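Local coordinates for glutamine cyclotransferase (Xanthomonas campestris, PDB 3MBR), which probably catalyses the cyclisation of N-terminal glutamine of peptides to pyroglutamate, on a beta-propeller that binds a calcium ion, at residues Asp75-Leu80 and Phe88-Ala93; Leu149-Glu154 and Asn165-Ser170. The protein carries 1 engineered substitution. All coordinates share one frame; numbering follows the deposited sequence.

Contact 1 (Asp75-Leu80 and Phe88-Ala93); sequences DRLIQL and FVYDLA
The carbonyl of D75 takes the N-H of L92, O to N 2.9 Å, and a water bridges D75 O, D91 OD1 and A93 N. D75 OD1 and D91 OD1 stand 4.5 Å apart; two more waters each donate to both, probably easing the repulsion, and D91 OD2 hydrogen-bonds to T94 OG1. R76 lays its aliphatic part on V89, CD to V89 CG1 at 3.7 Å, then bends at chi3 (-57°), with NH1 salt-bridged to D75 OD2 and NH2 to D132. With L77 the strands lock: L77 N meets Y90 O at 2.9 Å and Y90 N meets L77 O at 2.8 Å. These are the second and third strands of a four-stranded propeller blade, with L77, Q79, F88 and Y90 on one face. The L77 side chain lies beside that of Y90, CD2 4.0 Å from Y90 CD1, while L92 crosses L77 at about a right angle. On the other face I78 CG1 meets V89 CG2 at 4.3 Å. Q79 pairs its backbone with F88; its side chain, extended with CG anti to N (chi1 -178°), accepts the Y90 hydroxyl on OE1 at 2.8 Å, amide and ring planes 58° apart, and NE2 hydrogen-bonds weakly to S36 OG.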
loop_
_atom_site.group_PDB
_atom_site.type_symbol
_atom_site.label_atom_id
_atom_site.label_comp_id
_atom_site.label_asym_id
_atom_site.label_seq_id
_atom_site.Cartn_x
_atom_site.Cartn_y
_atom_site.Cartn_z
ATOM N N ASP A 75 14.861 5.698 -9.518
ATOM C CA ASP A 75 15.654 6.334 -8.465
ATOM C C ASP A 75 14.765 7.239 -7.601
ATOM O O ASP A 75 15.302 8.010 -6.776
ATOM C CB ASP A 75 16.780 7.212 -9.094
ATOM C CG ASP A 75 16.223 8.352 -10.024
ATOM O OD1 ASP A 75 16.878 9.439 -10.087
ATOM O OD2 ASP A 75 15.180 8.189 -10.750
ATOM N N ARG A 76 13.452 7.160 -7.801
ATOM C CA ARG A 76 12.490 8.053 -7.139
ATOM C C ARG A 76 11.536 7.343 -6.181
ATOM O O ARG A 76 11.188 6.175 -6.392
ATOM C CB ARG A 76 11.616 8.823 -8.196
ATOM C CG ARG A 76 12.564 9.564 -9.140
ATOM C CD ARG A 76 12.006 10.432 -10.134
ATOM N NE ARG A 76 11.056 9.903 -11.096
ATOM C CZ ARG A 76 11.339 9.284 -12.261
ATOM N NH1 ARG A 76 12.567 8.932 -12.614
ATOM N NH2 ARG A 76 10.336 8.968 -13.060
ATOM N N LEU A 77 11.064 8.102 -5.196
ATOM C CA LEU A 77 9.965 7.684 -4.319
ATOM C C LEU A 77 8.831 8.637 -4.529
ATOM O O LEU A 77 8.995 9.846 -4.405
ATOM C CB LEU A 77 10.423 7.604 -2.868
ATOM C CG LEU A 77 9.495 6.947 -1.886
ATOM C CD1 LEU A 77 10.316 6.592 -0.684
ATOM C CD2 LEU A 77 8.370 7.824 -1.483
ATOM N N ILE A 78 7.691 8.112 -4.940
ATOM C CA ILE A 78 6.506 8.982 -5.253
ATOM C C ILE A 78 5.489 8.813 -4.151
ATOM O O ILE A 78 5.207 7.686 -3.758
ATOM C CB ILE A 78 5.948 8.573 -6.675
ATOM C CG1 ILE A 78 7.063 8.743 -7.718
ATOM C CG2 ILE A 78 4.716 9.394 -6.982
ATOM C CD1 ILE A 78 6.818 8.201 -9.035
ATOM N N GLN A 79 4.937 9.938 -3.679
ATOM C CA GLN A 79 3.999 9.867 -2.571
ATOM C C GLN A 79 2.775 10.711 -2.833
ATOM O O GLN A 79 2.878 11.824 -3.374
ATOM C CB GLN A 79 4.709 10.390 -1.326
ATOM C CG GLN A 79 3.811 10.313 -0.056
ATOM C CD GLN A 79 4.493 10.723 1.192
ATOM O OE1 GLN A 79 5.306 11.629 1.206
ATOM N NE2 GLN A 79 4.152 10.056 2.299
ATOM N N LEU A 80 1.597 10.252 -2.393
ATOM C CA LEU A 80 0.339 11.002 -2.419
ATOM C C LEU A 80 0.111 11.674 -1.087
ATOM O O LEU A 80 0.802 11.390 -0.105
ATOM C CB LEU A 80 -0.858 10.102 -2.771
ATOM C CG LEU A 80 -0.686 9.242 -4.001
ATOM C CD1 LEU A 80 -1.876 8.263 -4.088
ATOM C CD2 LEU A 80 -0.608 10.120 -5.235
ATOM N N PHE A 88 4.280 14.299 -4.074
ATOM C CA PHE A 88 5.702 14.633 -4.008
ATOM C C PHE A 88 6.550 13.550 -4.609
ATOM O O PHE A 88 6.174 12.348 -4.572
ATOM C CB PHE A 88 6.048 14.808 -2.522
ATOM C CG PHE A 88 5.228 16.014 -1.918
ATOM C CD1 PHE A 88 4.239 15.825 -0.985
ATOM C CD2 PHE A 88 5.373 17.268 -2.481
ATOM C CE1 PHE A 88 3.519 16.911 -0.416
ATOM C CE2 PHE A 88 4.591 18.392 -2.002
ATOM C CZ PHE A 88 3.639 18.159 -1.008
ATOM N N VAL A 89 7.651 13.970 -5.157
ATOM C CA VAL A 89 8.621 12.996 -5.644
ATOM C C VAL A 89 9.899 13.267 -4.897
ATOM O O VAL A 89 10.362 14.423 -4.915
ATOM C CB VAL A 89 8.865 13.142 -7.200
ATOM C CG1 VAL A 89 9.948 12.189 -7.680
ATOM C CG2 VAL A 89 7.533 13.053 -8.020
ATOM N N TYR A 90 10.464 12.230 -4.278
ATOM C CA TYR A 90 11.714 12.338 -3.551
ATOM C C TYR A 90 12.802 11.621 -4.325
ATOM O O TYR A 90 12.509 10.632 -4.989
ATOM C CB TYR A 90 11.607 11.621 -2.158
ATOM C CG TYR A 90 10.541 12.134 -1.245
ATOM C CD1 TYR A 90 9.247 11.705 -1.368
ATOM C CD2 TYR A 90 10.826 13.044 -0.236
ATOM C CE1 TYR A 90 8.244 12.142 -0.525
ATOM C CE2 TYR A 90 9.790 13.539 0.652
ATOM C CZ TYR A 90 8.492 13.050 0.494
ATOM O OH TYR A 90 7.412 13.416 1.313
ATOM N N ASP A 91 14.050 12.073 -4.176
ATOM C CA ASP A 91 15.168 11.193 -4.563
ATOM C C ASP A 91 15.176 10.065 -3.533
ATOM O O ASP A 91 15.193 10.312 -2.317
ATOM C CB ASP A 91 16.455 11.996 -4.461
ATOM C CG ASP A 91 17.688 11.174 -4.721
ATOM O OD1 ASP A 91 17.891 10.811 -5.908
ATOM O OD2 ASP A 91 18.498 10.976 -3.770
ATOM N N LEU A 92 15.138 8.829 -3.994
ATOM C CA LEU A 92 15.081 7.692 -3.117
ATOM C C LEU A 92 16.274 7.593 -2.180
ATOM O O LEU A 92 16.113 7.361 -0.980
ATOM C CB LEU A 92 15.084 6.455 -3.994
ATOM C CG LEU A 92 14.025 5.411 -4.056
ATOM C CD1 LEU A 92 14.725 4.220 -4.696
ATOM C CD2 LEU A 92 13.516 5.040 -2.749
ATOM N N ALA A 93 17.478 7.733 -2.710
ATOM C CA ALA A 93 18.668 7.549 -1.871
ATOM C C ALA A 93 18.735 8.483 -0.693
ATOM O O ALA A 93 19.102 8.047 0.420
ATOM C CB ALA A 93 19.932 7.732 -2.729
HETATM O O HOH W 1 17.836 7.668 -5.594
HETATM O O HOH W 2 15.925 11.360 -8.260
HETATM O O HOH W 3 19.242 10.315 -8.846
#

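Contact 2 (Leu149-Glu154 and Asn165-Ser170); sequences LDNLNE and NVWLTS. With CA (calcium ion), chain B.
The first two strands of a four-stranded propeller blade, 152-158 and 161-166, meet here, with N151 meeting W167 where the strands part. N165 N donates to E154 O at 2.8 Å, whereas the next link, N153 N to N165 O, is weak. The E154 side chain sets out beside N165, CB near CB, then bends at chi2 (61°) and leads away, so that OE1 binds the calcium ion at 2.5 Å. Water 5 binds the metal too, and L26 O, L155 O, E156 OE2 and I209 O complete its shell. N153, next to E154 along the strand, crosses N165 obliquely: N165 ND2 gives N153 OD1 a bond of 2.8 Å, OD1 lying in the amide plane of N165 while ND2 is tilted 30° from the N153 carbonyl plane. N153 ND2 in turn donates to L206 O, and its amide runs across W167, whose CB it touches. Farther out W167 NE1 reaches N151 OD1 at 3.2 Å, a bent bond with 139° at the hydrogen. N151 ND2 comes down from above the D150 carboxylate onto OD2, and a water links N151 O to L168 N. Among the apolar side chains, V166 CG2 lies 4.0 Å from L152 CD2 alongside it and meets L149 CD2 tip to tip, with W185 against V166 as well. Both ends of the buried N153 amide are thus engaged, which holds its rotation and ties the stretch just before the metal-binding glutamate to N165 and to strand 206-212, the strand that supplies I209.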
loop_
_atom_site.group_PDB
_atom_site.type_symbol
_atom_site.label_atom_id
_atom_site.label_comp_id
_atom_site.label_asym_id
_atom_site.label_seq_id
_atom_site.Cartn_x
_atom_site.Cartn_y
_atom_site.Cartn_z
ATOM N N LEU A 149 -15.929 -2.299 -6.128
ATOM C CA LEU A 149 -15.203 -2.365 -4.863
ATOM C C LEU A 149 -14.384 -1.075 -4.634
ATOM O O LEU A 149 -13.400 -0.840 -5.362
ATOM C CB LEU A 149 -14.331 -3.646 -4.917
ATOM C CG LEU A 149 -13.510 -3.947 -3.683
ATOM C CD1 LEU A 149 -14.532 -4.369 -2.579
ATOM C CD2 LEU A 149 -12.544 -5.098 -4.030
ATOM N N ASP A 150 -14.776 -0.258 -3.635
ATOM C CA ASP A 150 -14.083 1.010 -3.328
ATOM C C ASP A 150 -13.451 0.955 -1.951
ATOM O O ASP A 150 -13.308 -0.171 -1.416
ATOM C CB ASP A 150 -15.110 2.157 -3.491
ATOM C CG ASP A 150 -16.199 2.196 -2.389
ATOM O OD1 ASP A 150 -17.172 3.005 -2.594
ATOM O OD2 ASP A 150 -16.099 1.486 -1.318
ATOM N N ASN A 151 -12.910 2.069 -1.442
ATOM C CA ASN A 151 -12.237 2.082 -0.137
ATOM C C ASN A 151 -11.094 1.114 -0.127
ATOM O O ASN A 151 -10.853 0.454 0.862
ATOM C CB ASN A 151 -13.203 1.781 1.042
ATOM C CG ASN A 151 -13.911 2.988 1.491
ATOM O OD1 ASN A 151 -13.484 3.671 2.460
ATOM N ND2 ASN A 151 -15.001 3.269 0.855
ATOM N N LEU A 152 -10.168 1.356 -1.030
ATOM C CA LEU A 152 -8.938 0.525 -1.148
ATOM C C LEU A 152 -7.740 1.249 -0.581
ATOM O O LEU A 152 -7.266 2.273 -1.200
ATOM C CB LEU A 152 -8.729 0.167 -2.563
ATOM C CG LEU A 152 -9.846 -0.580 -3.260
ATOM C CD1 LEU A 152 -9.620 -0.883 -4.735
ATOM C CD2 LEU A 152 -10.381 -1.903 -2.558
ATOM N N ASN A 153 -7.401 1.025 0.689
ATOM C CA ASN A 153 -6.548 1.981 1.400
ATOM C C ASN A 153 -5.045 1.571 1.119
ATOM O O ASN A 153 -4.117 2.324 1.567
ATOM C CB ASN A 153 -6.809 2.072 2.974
ATOM C CG ASN A 153 -6.307 0.809 3.741
ATOM O OD1 ASN A 153 -6.088 -0.207 3.167
ATOM N ND2 ASN A 153 -6.131 0.891 5.022
ATOM N N GLU A 154 -4.759 0.411 0.452
ATOM C CA GLU A 154 -3.352 0.099 0.125
ATOM C C GLU A 154 -3.299 -0.812 -1.061
ATOM O O GLU A 154 -4.193 -1.676 -1.229
ATOM C CB GLU A 154 -2.714 -0.580 1.372
ATOM C CG GLU A 154 -1.301 -1.187 1.195
ATOM C CD GLU A 154 -0.140 -0.262 0.788
ATOM O OE1 GLU A 154 1.035 -0.680 0.922
ATOM O OE2 GLU A 154 -0.429 0.833 0.202
ATOM N N ASN A 165 -5.899 -3.722 -0.347
ATOM C CA ASN A 165 -6.596 -3.894 0.940
ATOM C C ASN A 165 -7.946 -3.230 0.968
ATOM O O ASN A 165 -8.072 -2.088 0.498
ATOM C CB ASN A 165 -5.764 -3.265 2.065
ATOM C CG ASN A 165 -6.238 -3.681 3.429
ATOM O OD1 ASN A 165 -6.205 -4.877 3.763
ATOM N ND2 ASN A 165 -6.650 -2.711 4.261
ATOM N N VAL A 166 -8.943 -3.943 1.528
ATOM C CA VAL A 166 -10.305 -3.480 1.708
ATOM C C VAL A 166 -10.476 -3.448 3.297
ATOM O O VAL A 166 -10.832 -4.456 4.034
ATOM C CB VAL A 166 -11.290 -4.577 1.220
ATOM C CG1 VAL A 166 -12.602 -3.980 1.215
ATOM C CG2 VAL A 166 -10.914 -5.083 -0.206
ATOM N N TRP A 167 -10.120 -2.347 3.870
ATOM C CA TRP A 167 -10.107 -2.259 5.303
ATOM C C TRP A 167 -11.406 -2.480 5.945
ATOM O O TRP A 167 -11.417 -2.843 7.089
ATOM C CB TRP A 167 -9.556 -0.879 5.783
ATOM C CG TRP A 167 -10.510 0.371 5.466
ATOM C CD1 TRP A 167 -10.573 1.177 4.294
ATOM C CD2 TRP A 167 -11.470 0.952 6.399
ATOM N NE1 TRP A 167 -11.521 2.222 4.488
ATOM C CE2 TRP A 167 -12.108 2.050 5.736
ATOM C CE3 TRP A 167 -11.911 0.575 7.698
ATOM C CZ2 TRP A 167 -13.078 2.815 6.376
ATOM C CZ3 TRP A 167 -12.898 1.392 8.345
ATOM C CH2 TRP A 167 -13.451 2.429 7.697
ATOM N N LEU A 168 -12.522 -2.174 5.276
ATOM C CA LEU A 168 -13.710 -2.328 6.026
ATOM C C LEU A 168 -14.154 -3.786 6.083
ATOM O O LEU A 168 -15.019 -4.113 6.911
ATOM C CB LEU A 168 -14.820 -1.342 5.685
ATOM C CG LEU A 168 -15.172 -1.416 4.295
ATOM C CD1 LEU A 168 -16.271 -2.390 4.323
ATOM C CD2 LEU A 168 -15.588 0.120 3.931
ATOM N N THR A 169 -13.506 -4.649 5.303
ATOM C CA THR A 169 -13.841 -6.067 5.469
ATOM C C THR A 169 -12.631 -6.895 5.962
ATOM O O THR A 169 -12.829 -8.112 6.207
ATOM C CB THR A 169 -14.292 -6.748 4.155
ATOM O OG1 THR A 169 -14.385 -8.153 4.399
ATOM C CG2 THR A 169 -13.266 -6.617 3.174
ATOM N N SER A 170 -11.477 -6.233 6.219
ATOM C CA SER A 170 -10.171 -6.942 6.645
ATOM C C SER A 170 -9.466 -7.970 5.576
ATOM O O SER A 170 -8.488 -8.778 5.783
ATOM C CB SER A 170 -10.386 -7.593 8.043
ATOM O OG SER A 170 -10.746 -6.530 8.954
HETATM CA CA CA B . 2.361 -1.344 -1.082
HETATM O O HOH W 4 -12.661 -1.168 2.473
HETATM O O HOH W 5 2.906 0.633 -2.377
#

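Overall arrangement
Both contacts join neighbouring strands of a propeller blade, but of different blades on opposite sides of the chain's centre. Contact 1 joins the second and third strands of its blade and closes before contact 2 opens along the chain; contact 2 joins the first and second strands of its own. Their centres are 25 Å apart and their nearest atoms about 9 Å, without touching. The calcium ion lies between them: contact 2 supplies E154 as a direct ligand, whereas in contact 1 the side chain of L77 stays about 11 Å from the metal, and the side chain of Q79 is about 10 Å from that of the ligand E154.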